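Local coordinates for alkylhalidase CmlS (Streptomyces venezuelae, PDB 3I3L), which is a flavin-dependent halogenase of chloramphenicol biosynthesis that carries its FAD in covalent linkage, at residues T22-A27 with L45-T50; A27-G32 with D178-A183; V49-R54 with R141-H146. One frame throughout, in Å; residues are numbered along the deposited sequence.

The contacts are steps across one sheet of the FAD binding domain, with parallel strands in the order 144-146, 48-52, 25-29, 179-182. Contacts 3, 1 and 2 join its successive pairs. Their centres lie about 11 Å (1 and 2), 12 Å (1 and 3) and 9 Å (2 and 3) apart. Along the chain 22-27 and 27-32 come first, then 45-54, 141-146 and last 178-183, the segments of contacts 1 and 2 alternating. Contact 1 closes a beta-alpha-beta unit through helix 33-44; contact 3 is nested in the loop closed by contact 2. A27 is common to 1 and 2, V49 and T50 to 1 and 3. Contacts 2 and 3 line the adenosine and diphosphate part of the FAD site.

Contact 1: T22-A27 with L45-T50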
loop_
_atom_site.group_PDB
_atom_site.type_symbol
_atom_site.label_atom_id
_atom_site.label_comp_id
_atom_site.label_asym_id
_atom_site.label_seq_id
_atom_site.Cartn_x
_atom_site.Cartn_y
_atom_site.Cartn_z
ATOM N N THR A 22 -28.937 3.353 15.567
ATOM C CA THR A 22 -28.396 4.699 15.200
ATOM C C THR A 22 -27.428 4.644 14.015
ATOM O O THR A 22 -26.560 3.766 13.949
ATOM C CB THR A 22 -27.630 5.342 16.364
ATOM O OG1 THR A 22 -28.452 5.347 17.530
ATOM C CG2 THR A 22 -27.241 6.782 16.032
ATOM N N ARG A 23 -27.610 5.580 13.100
ATOM C CA ARG A 23 -26.714 5.814 11.984
ATOM C C ARG A 23 -26.402 7.308 11.845
ATOM O O ARG A 23 -27.179 8.151 12.309
ATOM C CB ARG A 23 -27.319 5.278 10.677
ATOM C CG ARG A 23 -27.559 3.772 10.693
ATOM C CD ARG A 23 -26.228 2.989 10.771
ATOM N NE ARG A 23 -26.423 1.534 10.627
ATOM C CZ ARG A 23 -26.866 0.742 11.579
ATOM N NH1 ARG A 23 -27.121 1.245 12.815
ATOM N NH2 ARG A 23 -26.992 -0.564 11.290
ATOM N N SER A 24 -25.294 7.627 11.161
ATOM C CA SER A 24 -24.760 8.977 11.070
ATOM C C SER A 24 -24.992 9.594 9.715
ATOM O O SER A 24 -25.064 8.932 8.703
ATOM C CB SER A 24 -23.241 8.980 11.338
ATOM O OG SER A 24 -22.966 8.696 12.712
ATOM N N LYS A 25 -25.125 10.912 9.725
ATOM C CA LYS A 25 -24.979 11.692 8.511
ATOM C C LYS A 25 -23.490 12.000 8.272
ATOM O O LYS A 25 -22.815 12.595 9.149
ATOM C CB LYS A 25 -25.735 13.006 8.671
ATOM C CG LYS A 25 -25.968 13.746 7.368
ATOM C CD LYS A 25 -27.076 14.799 7.566
ATOM C CE LYS A 25 -27.495 15.435 6.238
ATOM N NZ LYS A 25 -28.151 14.399 5.304
ATOM N N VAL A 26 -22.987 11.669 7.087
ATOM C CA VAL A 26 -21.559 11.823 6.836
ATOM C C VAL A 26 -21.282 12.568 5.569
ATOM O O VAL A 26 -21.732 12.141 4.509
ATOM C CB VAL A 26 -20.835 10.435 6.721
ATOM C CG1 VAL A 26 -19.346 10.662 6.598
ATOM C CG2 VAL A 26 -21.159 9.557 7.919
ATOM N N ALA A 27 -20.538 13.666 5.671
ATOM C CA ALA A 27 -20.051 14.390 4.519
ATOM C C ALA A 27 -18.689 13.814 4.085
ATOM O O ALA A 27 -17.839 13.472 4.932
ATOM C CB ALA A 27 -19.836 15.865 4.841
ATOM N N LEU A 45 -23.124 0.019 5.165
ATOM C CA LEU A 45 -23.219 -0.083 6.621
ATOM C C LEU A 45 -24.454 0.665 7.192
ATOM O O LEU A 45 -24.662 0.696 8.397
ATOM C CB LEU A 45 -21.948 0.387 7.325
ATOM C CG LEU A 45 -20.673 -0.407 7.030
ATOM C CD1 LEU A 45 -19.457 0.334 7.596
ATOM C CD2 LEU A 45 -20.770 -1.845 7.615
ATOM N N GLY A 46 -25.237 1.271 6.299
ATOM C CA GLY A 46 -26.519 1.823 6.619
ATOM C C GLY A 46 -26.493 3.293 7.003
ATOM O O GLY A 46 -27.436 3.761 7.632
ATOM N N HIS A 47 -25.435 4.023 6.638
ATOM C CA HIS A 47 -25.322 5.416 6.992
ATOM C C HIS A 47 -25.731 6.291 5.874
ATOM O O HIS A 47 -25.923 5.836 4.758
ATOM C CB HIS A 47 -23.891 5.736 7.510
ATOM C CG HIS A 47 -23.509 4.920 8.706
ATOM N ND1 HIS A 47 -23.624 5.387 9.997
ATOM C CD2 HIS A 47 -23.038 3.656 8.806
ATOM C CE1 HIS A 47 -23.262 4.440 10.852
ATOM N NE2 HIS A 47 -22.894 3.381 10.156
ATOM N N ASP A 48 -25.831 7.588 6.157
ATOM C CA ASP A 48 -26.425 8.518 5.209
ATOM C C ASP A 48 -25.322 9.433 4.575
ATOM O O ASP A 48 -24.750 10.331 5.255
ATOM C CB ASP A 48 -27.476 9.321 5.987
ATOM C CG ASP A 48 -28.107 10.449 5.175
ATOM O OD1 ASP A 48 -27.969 10.465 3.960
ATOM O OD2 ASP A 48 -28.779 11.308 5.772
ATOM N N VAL A 49 -24.991 9.185 3.302
ATOM C CA VAL A 49 -23.744 9.729 2.744
ATOM C C VAL A 49 -23.981 10.863 1.757
ATOM O O VAL A 49 -24.839 10.760 0.876
ATOM C CB VAL A 49 -22.883 8.625 2.082
ATOM C CG1 VAL A 49 -21.668 9.236 1.473
ATOM C CG2 VAL A 49 -22.480 7.543 3.120
ATOM N N THR A 50 -23.186 11.925 1.875
ATOM C CA THR A 50 -23.086 12.921 0.805
ATOM C C THR A 50 -21.619 13.121 0.305
ATOM O O THR A 50 -20.742 13.336 1.092
ATOM C CB THR A 50 -23.770 14.243 1.224
ATOM O OG1 THR A 50 -25.181 13.981 1.462
ATOM C CG2 THR A 50 -23.637 15.287 0.132
HETATM O O HOH W 1 -25.190 13.145 3.994
#
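R23 lies across H47 and the turn before it. CB and CG pass the carbonyl of G46, CG at 3.1 Å from G46 O. The chain bends at chi2 (-66°), bringing CD over one face of the imidazole, 3.4 Å from the H47 ring centroid and 17° off its normal, a CH-pi contact. Beyond it, NE donates to L45 O at 3.0 Å, in the plane of that carbonyl, while NH1 turns back to T22 O (2.8 Å) and also bonds H20 O. With an alanine here, the H47 face would probably lose its cover and L45 O the NE donor, though R497 also bonds that oxygen. G46, of positive phi, ends helix 33-44 in a Schellman motif. Further on the strands pair in parallel: V26 N donates to D48 O at 2.9 Å and T50 N to V26 O at 3.0 Å, while a K25-D48 salt bridge (NZ to OD2, 3.2 Å) runs beside them. S24 N gives H47 ND1 a nearly straight bond of 3.0 Å (170°). Since ND1 accepts, the ring proton probably sits on NE2, which is hydrogen-bonded to D343, so that one imidazole links both strand entrances to helix 327-347.

Contact 2: A27-G32 with D178-A183; sequences AIIGGG and DFVIDA. With FAD (flavin-adenine dinucleotide), chain B.
I29 and V180 make the closest side-chain contact between these two strands, I29 CD1 lying 3.7 Å from V180 CG2. The torsion of V180 accounts for it: at chi1 59° CG1 sits between the backbone N and the carbonyl carbon, which leaves CG2 opposite the N and extended to the isoleucine. Below the side chains the backbones form a regular parallel ladder, their short axes 15° apart. A27 N donates to F179 O, I181 N to A27 O at 2.9 Å, and I29 N to I181 O at 2.9 Å, the last nearly straight (166°). On the other face of the sheet I28 CG1 packs alongside I181 CB at 4.1 Å, both residues resting on A38 of helix 33-44.

The loose side of this buried core is its start. There D178, partly exposed, makes no contact with 27-32; its carboxylate instead receives K25 N. The F179 ring, itself buried, leaves this contact to pack on I342 and T346 of helix 327-347. The far end stays close-packed, the glycines making room for the cofactor. The bond from A183 N to I29 O is less certain, because that oxygen is modelled too close to a neighbour. Here a side chain would be an obstacle: a CB on G30 would come within 2.2 Å of A183 O, and one on G32 within 2.3 Å of FAD O5B. Without them G30 CA approaches FAD O4B to 3.4 Å, and I29 CG2 reaches FAD N1A at 3.7 Å. D182 turns its carboxylate to G184 N and I190 N. G30, G32 and G35 fit the GxGxxG pattern, G32 standing at the N-cap of helix 33-44: strand, glycine turn and helix meeting a dinucleotide, as in the Rossmann-type fold of FAD-binding proteins.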
loop_
_atom_site.group_PDB
_atom_site.type_symbol
_atom_site.label_atom_id
_atom_site.label_comp_id
_atom_site.label_asym_id
_atom_site.label_seq_id
_atom_site.Cartn_x
_atom_site.Cartn_y
_atom_site.Cartn_z
ATOM N N ALA A 27 -20.538 13.666 5.671
ATOM C CA ALA A 27 -20.051 14.390 4.519
ATOM C C ALA A 27 -18.689 13.814 4.085
ATOM O O ALA A 27 -17.839 13.472 4.932
ATOM C CB ALA A 27 -19.836 15.865 4.841
ATOM N N ILE A 28 -18.513 13.692 2.765
ATOM C CA ILE A 28 -17.299 13.189 2.231
ATOM C C ILE A 28 -16.758 14.162 1.248
ATOM O O ILE A 28 -17.393 14.457 0.240
ATOM C CB ILE A 28 -17.471 11.818 1.554
ATOM C CG1 ILE A 28 -17.786 10.735 2.591
ATOM C CG2 ILE A 28 -16.115 11.400 0.871
ATOM C CD1 ILE A 28 -18.091 9.329 1.813
ATOM N N ILE A 29 -15.565 14.659 1.519
ATOM C CA ILE A 29 -14.885 15.588 0.587
ATOM C C ILE A 29 -14.039 14.823 -0.417
ATOM O O ILE A 29 -13.048 14.199 -0.025
ATOM C CB ILE A 29 -13.907 16.517 1.394
ATOM C CG1 ILE A 29 -14.653 17.281 2.481
ATOM C CG2 ILE A 29 -13.160 17.491 0.508
ATOM C CD1 ILE A 29 -13.740 17.725 3.677
ATOM N N GLY A 30 -14.383 14.916 -1.713
ATOM C CA GLY A 30 -13.660 14.258 -2.773
ATOM C C GLY A 30 -14.353 13.011 -3.296
ATOM O O GLY A 30 -14.806 12.184 -2.543
ATOM N N GLY A 31 -14.443 12.878 -4.618
ATOM C CA GLY A 31 -15.037 11.672 -5.200
ATOM C C GLY A 31 -14.060 10.802 -5.979
ATOM O O GLY A 31 -14.470 10.115 -6.925
ATOM N N GLY A 32 -12.761 10.841 -5.622
ATOM C CA GLY A 32 -11.794 9.887 -6.210
ATOM C C GLY A 32 -12.034 8.537 -5.526
ATOM O O GLY A 32 -13.011 8.404 -4.817
ATOM N N ASP A 178 -22.695 14.727 11.114
ATOM C CA ASP A 178 -22.141 14.104 12.280
ATOM C C ASP A 178 -20.619 13.816 12.126
ATOM O O ASP A 178 -19.841 13.975 13.106
ATOM C CB ASP A 178 -22.831 12.782 12.544
ATOM C CG ASP A 178 -24.325 12.959 12.825
ATOM O OD1 ASP A 178 -24.618 13.824 13.661
ATOM O OD2 ASP A 178 -25.151 12.230 12.210
ATOM N N PHE A 179 -20.238 13.349 10.934
ATOM C CA PHE A 179 -18.823 13.083 10.640
ATOM C C PHE A 179 -18.441 13.662 9.312
ATOM O O PHE A 179 -19.339 13.966 8.458
ATOM C CB PHE A 179 -18.489 11.596 10.677
ATOM C CG PHE A 179 -18.557 11.006 12.027
ATOM C CD1 PHE A 179 -17.437 10.935 12.827
ATOM C CD2 PHE A 179 -19.745 10.449 12.496
ATOM C CE1 PHE A 179 -17.486 10.367 14.108
ATOM C CE2 PHE A 179 -19.816 9.880 13.811
ATOM C CZ PHE A 179 -18.692 9.816 14.593
ATOM N N VAL A 180 -17.126 13.885 9.144
ATOM C CA VAL A 180 -16.585 14.226 7.861
ATOM C C VAL A 180 -15.421 13.318 7.509
ATOM O O VAL A 180 -14.618 12.977 8.371
ATOM C CB VAL A 180 -16.161 15.722 7.781
ATOM C CG1 VAL A 180 -15.099 16.085 8.832
ATOM C CG2 VAL A 180 -15.672 16.048 6.337
ATOM N N ILE A 181 -15.346 12.897 6.249
ATOM C CA ILE A 181 -14.162 12.209 5.759
ATOM C C ILE A 181 -13.475 13.146 4.763
ATOM O O ILE A 181 -14.090 13.537 3.744
ATOM C CB ILE A 181 -14.489 10.872 5.041
ATOM C CG1 ILE A 181 -14.877 9.790 6.060
ATOM C CG2 ILE A 181 -13.261 10.409 4.161
ATOM C CD1 ILE A 181 -15.455 8.599 5.392
ATOM N N ASP A 182 -12.213 13.475 5.015
ATOM C CA ASP A 182 -11.437 14.169 3.951
ATOM C C ASP A 182 -10.804 13.133 3.015
ATOM O O ASP A 182 -9.882 12.418 3.390
ATOM C CB ASP A 182 -10.371 15.082 4.528
ATOM C CG ASP A 182 -9.671 15.940 3.464
ATOM O OD1 ASP A 182 -9.935 15.755 2.237
ATOM O OD2 ASP A 182 -8.816 16.783 3.872
ATOM N N ALA A 183 -11.332 13.043 1.795
ATOM C CA ALA A 183 -10.762 12.158 0.793
ATOM C C ALA A 183 -10.422 13.049 -0.380
ATOM O O ALA A 183 -10.582 12.661 -1.546
ATOM C CB ALA A 183 -11.783 11.101 0.409
HETATM P PA FAD B . -7.426 11.580 -5.595
HETATM O O1A FAD B . -6.532 12.783 -5.785
HETATM O O2A FAD B . -7.332 10.511 -6.627
HETATM O O5B FAD B . -8.967 12.113 -5.502
HETATM C C5B FAD B . -9.288 13.242 -4.714
HETATM C C4B FAD B . -10.473 14.036 -5.308
HETATM O O4B FAD B . -10.788 15.102 -4.381
HETATM C C3B FAD B . -10.143 14.693 -6.627
HETATM O O3B FAD B . -11.011 14.227 -7.615
HETATM C C2B FAD B . -10.361 16.195 -6.386
HETATM O O2B FAD B . -11.059 16.780 -7.440
HETATM C C1B FAD B . -11.186 16.240 -5.109
HETATM N N9A FAD B . -11.032 17.392 -4.240
HETATM C C8A FAD B . -9.869 17.976 -3.834
HETATM N N7A FAD B . -10.167 18.998 -3.001
HETATM C C5A FAD B . -11.512 19.132 -2.932
HETATM C C6A FAD B . -12.325 20.016 -2.247
HETATM N N6A FAD B . -11.812 20.957 -1.477
HETATM N N1A FAD B . -13.680 19.849 -2.347
HETATM C C2A FAD B . -14.235 18.867 -3.130
HETATM N N3A FAD B . -13.419 17.999 -3.788
HETATM C C4A FAD B . -12.076 18.122 -3.693
HETATM N N1 FAD B . -1.340 4.933 -7.365
HETATM C C2 FAD B . -1.536 3.617 -7.749
HETATM O O2 FAD B . -2.306 2.940 -7.080
HETATM N N3 FAD B . -0.876 3.080 -8.822
HETATM C C4 FAD B . -0.000 3.837 -9.554
HETATM O O4 FAD B . 0.581 3.318 -10.561
HETATM C C4X FAD B . 0.230 5.156 -9.158
HETATM N N5 FAD B . 1.085 5.945 -9.877
HETATM C C5X FAD B . 1.224 7.272 -9.542
HETATM C C6 FAD B . 2.107 8.087 -10.265
HETATM C C7 FAD B . 2.302 9.391 -9.876
HETATM C C7M FAD B . 3.230 10.300 -10.645
HETATM C C8 FAD B . 1.568 9.881 -8.801
HETATM C C8M FAD B . 1.668 11.302 -8.411
HETATM C C9 FAD B . 0.716 9.072 -8.041
HETATM C C9A FAD B . 0.559 7.756 -8.448
HETATM N N10 FAD B . -0.323 6.993 -7.737
HETATM C C10 FAD B . -0.457 5.693 -8.048
HETATM C "C1'" FAD B . -0.877 7.609 -6.498
HETATM C "C2'" FAD B . -2.387 7.602 -6.547
HETATM O "O2'" FAD B . -2.772 8.148 -7.744
HETATM C "C3'" FAD B . -3.076 8.281 -5.394
HETATM O "O3'" FAD B . -2.704 7.646 -4.190
HETATM C "C4'" FAD B . -4.630 8.166 -5.531
HETATM O "O4'" FAD B . -5.115 8.921 -6.607
HETATM C "C5'" FAD B . -5.295 8.715 -4.276
HETATM O "O5'" FAD B . -6.682 8.554 -4.347
HETATM P P FAD B . -7.530 9.594 -3.515
HETATM O O1P FAD B . -6.940 9.729 -2.128
HETATM O O2P FAD B . -9.013 9.261 -3.648
HETATM O O3P FAD B . -7.180 11.045 -4.137
#

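Contact 3: V49-R54 with R141-H146; sequences VTIYER and RGITVH. With FAD (flavin-adenine dinucleotide), chain B.
In the Rossmann-type FAD site the strand 48-52 leads from the sheet to the adenosine ribose, and it is paired in parallel with the edge strand 144-146. I51 is the middle of the pairing: its N donates to T144 O at 2.9 Å and its O accepts H146 N at 2.8 Å (170°). E53 N then bonds H146 O, whereas at the other end T144 N to V49 O is weak, and a water joins V49 O to T144 OG1. The sheet face carrying I51 is apolar: I51 CD1 touches I143 CG2 at 4.0 Å and lies beside V145 CG2, with L135 of helix 127-140 touching I51 and V145, and A138 touching I143. On the opposite face the H146 ring turns its edge to Y52, CD2 at 3.4 Å from Y52 CE1, the two planes meeting at an oblique 41°.

Past the pairing, E53 holds both ribose hydroxyls. FAD O3B donates to OE1 at 2.9 Å and FAD O2B to OE2, modelled at a very short 2.4 Å, so that length is doubtful. G31 N and S55 N also bond this carboxylate, one oxygen each, and probably fix its rotation. At R54, chi1 of 60° sets CG between the backbone N and carbonyl carbon, and the extended chain lets NE donate to FAD O2B while FAD C8A stands 3.5 Å above the centre of the guanidinium plane.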
loop_
_atom_site.group_PDB
_atom_site.type_symbol
_atom_site.label_atom_id
_atom_site.label_comp_id
_atom_site.label_asym_id
_atom_site.label_seq_id
_atom_site.Cartn_x
_atom_site.Cartn_y
_atom_site.Cartn_z
ATOM N N VAL A 49 -24.991 9.185 3.302
ATOM C CA VAL A 49 -23.744 9.729 2.744
ATOM C C VAL A 49 -23.981 10.863 1.757
ATOM O O VAL A 49 -24.839 10.760 0.876
ATOM C CB VAL A 49 -22.883 8.625 2.082
ATOM C CG1 VAL A 49 -21.668 9.236 1.473
ATOM C CG2 VAL A 49 -22.480 7.543 3.120
ATOM N N THR A 50 -23.186 11.925 1.875
ATOM C CA THR A 50 -23.086 12.921 0.805
ATOM C C THR A 50 -21.619 13.121 0.305
ATOM O O THR A 50 -20.742 13.336 1.092
ATOM C CB THR A 50 -23.770 14.243 1.224
ATOM O OG1 THR A 50 -25.181 13.981 1.462
ATOM C CG2 THR A 50 -23.637 15.287 0.132
ATOM N N ILE A 51 -21.397 13.076 -1.010
ATOM C CA ILE A 51 -20.073 13.267 -1.562
ATOM C C ILE A 51 -20.002 14.562 -2.350
ATOM O O ILE A 51 -20.754 14.733 -3.334
ATOM C CB ILE A 51 -19.682 12.111 -2.518
ATOM C CG1 ILE A 51 -19.744 10.754 -1.786
ATOM C CG2 ILE A 51 -18.332 12.400 -3.093
ATOM C CD1 ILE A 51 -19.553 9.525 -2.695
ATOM N N TYR A 52 -19.068 15.440 -1.955
ATOM C CA TYR A 52 -18.788 16.706 -2.622
ATOM C C TYR A 52 -17.471 16.617 -3.400
ATOM O O TYR A 52 -16.421 16.431 -2.800
ATOM C CB TYR A 52 -18.653 17.817 -1.589
ATOM C CG TYR A 52 -19.876 17.986 -0.705
ATOM C CD1 TYR A 52 -20.962 18.788 -1.117
ATOM C CD2 TYR A 52 -19.955 17.358 0.520
ATOM C CE1 TYR A 52 -22.095 18.952 -0.342
ATOM C CE2 TYR A 52 -21.095 17.493 1.325
ATOM C CZ TYR A 52 -22.166 18.300 0.871
ATOM O OH TYR A 52 -23.281 18.443 1.605
ATOM N N GLU A 53 -17.550 16.675 -4.740
ATOM C CA GLU A 53 -16.406 16.619 -5.625
ATOM C C GLU A 53 -16.287 17.939 -6.382
ATOM O O GLU A 53 -17.266 18.388 -7.010
ATOM C CB GLU A 53 -16.586 15.443 -6.592
ATOM C CG GLU A 53 -15.650 15.445 -7.820
ATOM C CD GLU A 53 -14.168 15.468 -7.449
ATOM O OE1 GLU A 53 -13.742 14.566 -6.706
ATOM O OE2 GLU A 53 -13.431 16.388 -7.877
ATOM N N ARG A 54 -15.122 18.590 -6.317
ATOM C CA ARG A 54 -15.004 19.943 -6.957
ATOM C C ARG A 54 -15.008 19.885 -8.494
ATOM O O ARG A 54 -15.306 20.888 -9.164
ATOM C CB ARG A 54 -13.718 20.649 -6.510
ATOM C CG ARG A 54 -12.447 19.856 -6.884
ATOM C CD ARG A 54 -11.173 20.556 -6.467
ATOM N NE ARG A 54 -9.987 19.795 -6.943
ATOM C CZ ARG A 54 -8.732 20.048 -6.565
ATOM N NH1 ARG A 54 -8.485 21.044 -5.679
ATOM N NH2 ARG A 54 -7.723 19.287 -7.035
ATOM N N ARG A 141 -26.786 3.966 -6.043
ATOM C CA ARG A 141 -27.248 3.329 -4.824
ATOM C C ARG A 141 -28.009 4.332 -3.966
ATOM O O ARG A 141 -28.438 4.030 -2.843
ATOM C CB ARG A 141 -26.118 2.626 -4.090
ATOM C CG ARG A 141 -25.428 1.589 -4.945
ATOM C CD ARG A 141 -24.266 0.909 -4.282
ATOM N NE ARG A 141 -23.664 -0.110 -5.173
ATOM C CZ ARG A 141 -22.830 -1.058 -4.750
ATOM N NH1 ARG A 141 -22.493 -1.095 -3.477
ATOM N NH2 ARG A 141 -22.334 -1.963 -5.604
ATOM N N GLY A 142 -28.170 5.528 -4.511
ATOM C CA GLY A 142 -28.969 6.578 -3.836
ATOM C C GLY A 142 -28.139 7.479 -2.922
ATOM O O GLY A 142 -28.693 8.332 -2.223
ATOM N N ILE A 143 -26.811 7.291 -2.950
ATOM C CA ILE A 143 -25.854 8.208 -2.332
ATOM C C ILE A 143 -25.931 9.500 -3.053
ATOM O O ILE A 143 -25.904 9.528 -4.289
ATOM C CB ILE A 143 -24.355 7.671 -2.393
ATOM C CG1 ILE A 143 -24.190 6.442 -1.478
ATOM C CG2 ILE A 143 -23.434 8.749 -2.008
ATOM C CD1 ILE A 143 -23.063 5.381 -1.953
ATOM N N THR A 144 -25.992 10.587 -2.287
ATOM C CA THR A 144 -26.047 11.928 -2.862
ATOM C C THR A 144 -24.673 12.378 -3.333
ATOM O O THR A 144 -23.707 12.362 -2.544
ATOM C CB THR A 144 -26.555 12.949 -1.767
ATOM O OG1 THR A 144 -27.786 12.474 -1.215
ATOM C CG2 THR A 144 -26.756 14.373 -2.369
ATOM N N VAL A 145 -24.570 12.800 -4.588
ATOM C CA VAL A 145 -23.285 13.191 -5.118
ATOM C C VAL A 145 -23.414 14.570 -5.758
ATOM O O VAL A 145 -24.247 14.748 -6.620
ATOM C CB VAL A 145 -22.715 12.138 -6.169
ATOM C CG1 VAL A 145 -21.514 12.711 -6.932
ATOM C CG2 VAL A 145 -22.358 10.802 -5.512
ATOM N N HIS A 146 -22.580 15.523 -5.358
ATOM C CA HIS A 146 -22.509 16.813 -5.995
ATOM C C HIS A 146 -21.150 17.004 -6.669
ATOM O O HIS A 146 -20.139 17.304 -6.004
ATOM C CB HIS A 146 -22.710 17.952 -4.985
ATOM C CG HIS A 146 -23.949 17.836 -4.146
ATOM N ND1 HIS A 146 -25.211 17.753 -4.697
ATOM C CD2 HIS A 146 -24.124 17.854 -2.797
ATOM C CE1 HIS A 146 -26.109 17.705 -3.724
ATOM N NE2 HIS A 146 -25.478 17.765 -2.562
HETATM P PA FAD B . -7.426 11.580 -5.595
HETATM O O1A FAD B . -6.532 12.783 -5.785
HETATM O O2A FAD B . -7.332 10.511 -6.627
HETATM O O5B FAD B . -8.967 12.113 -5.502
HETATM C C5B FAD B . -9.288 13.242 -4.714
HETATM C C4B FAD B . -10.473 14.036 -5.308
HETATM O O4B FAD B . -10.788 15.102 -4.381
HETATM C C3B FAD B . -10.143 14.693 -6.627
HETATM O O3B FAD B . -11.011 14.227 -7.615
HETATM C C2B FAD B . -10.361 16.195 -6.386
HETATM O O2B FAD B . -11.059 16.780 -7.440
HETATM C C1B FAD B . -11.186 16.240 -5.109
HETATM N N9A FAD B . -11.032 17.392 -4.240
HETATM C C8A FAD B . -9.869 17.976 -3.834
HETATM N N7A FAD B . -10.167 18.998 -3.001
HETATM C C5A FAD B . -11.512 19.132 -2.932
HETATM C C6A FAD B . -12.325 20.016 -2.247
HETATM N N6A FAD B . -11.812 20.957 -1.477
HETATM N N1A FAD B . -13.680 19.849 -2.347
HETATM C C2A FAD B . -14.235 18.867 -3.130
HETATM N N3A FAD B . -13.419 17.999 -3.788
HETATM C C4A FAD B . -12.076 18.122 -3.693
HETATM N N1 FAD B . -1.340 4.933 -7.365
HETATM C C2 FAD B . -1.536 3.617 -7.749
HETATM O O2 FAD B . -2.306 2.940 -7.080
HETATM N N3 FAD B . -0.876 3.080 -8.822
HETATM C C4 FAD B . -0.000 3.837 -9.554
HETATM O O4 FAD B . 0.581 3.318 -10.561
HETATM C C4X FAD B . 0.230 5.156 -9.158
HETATM N N5 FAD B . 1.085 5.945 -9.877
HETATM C C5X FAD B . 1.224 7.272 -9.542
HETATM C C6 FAD B . 2.107 8.087 -10.265
HETATM C C7 FAD B . 2.302 9.391 -9.876
HETATM C C7M FAD B . 3.230 10.300 -10.645
HETATM C C8 FAD B . 1.568 9.881 -8.801
HETATM C C8M FAD B . 1.668 11.302 -8.411
HETATM C C9 FAD B . 0.716 9.072 -8.041
HETATM C C9A FAD B . 0.559 7.756 -8.448
HETATM N N10 FAD B . -0.323 6.993 -7.737
HETATM C C10 FAD B . -0.457 5.693 -8.048
HETATM C "C1'" FAD B . -0.877 7.609 -6.498
HETATM C "C2'" FAD B . -2.387 7.602 -6.547
HETATM O "O2'" FAD B . -2.772 8.148 -7.744
HETATM C "C3'" FAD B . -3.076 8.281 -5.394
HETATM O "O3'" FAD B . -2.704 7.646 -4.190
HETATM C "C4'" FAD B . -4.630 8.166 -5.531
HETATM O "O4'" FAD B . -5.115 8.921 -6.607
HETATM C "C5'" FAD B . -5.295 8.715 -4.276
HETATM O "O5'" FAD B . -6.682 8.554 -4.347
HETATM P P FAD B . -7.530 9.594 -3.515
HETATM O O1P FAD B . -6.940 9.729 -2.128
HETATM O O2P FAD B . -9.013 9.261 -3.648
HETATM O O3P FAD B . -7.180 11.045 -4.137
HETATM O O HOH W 2 -27.646 10.275 0.754
#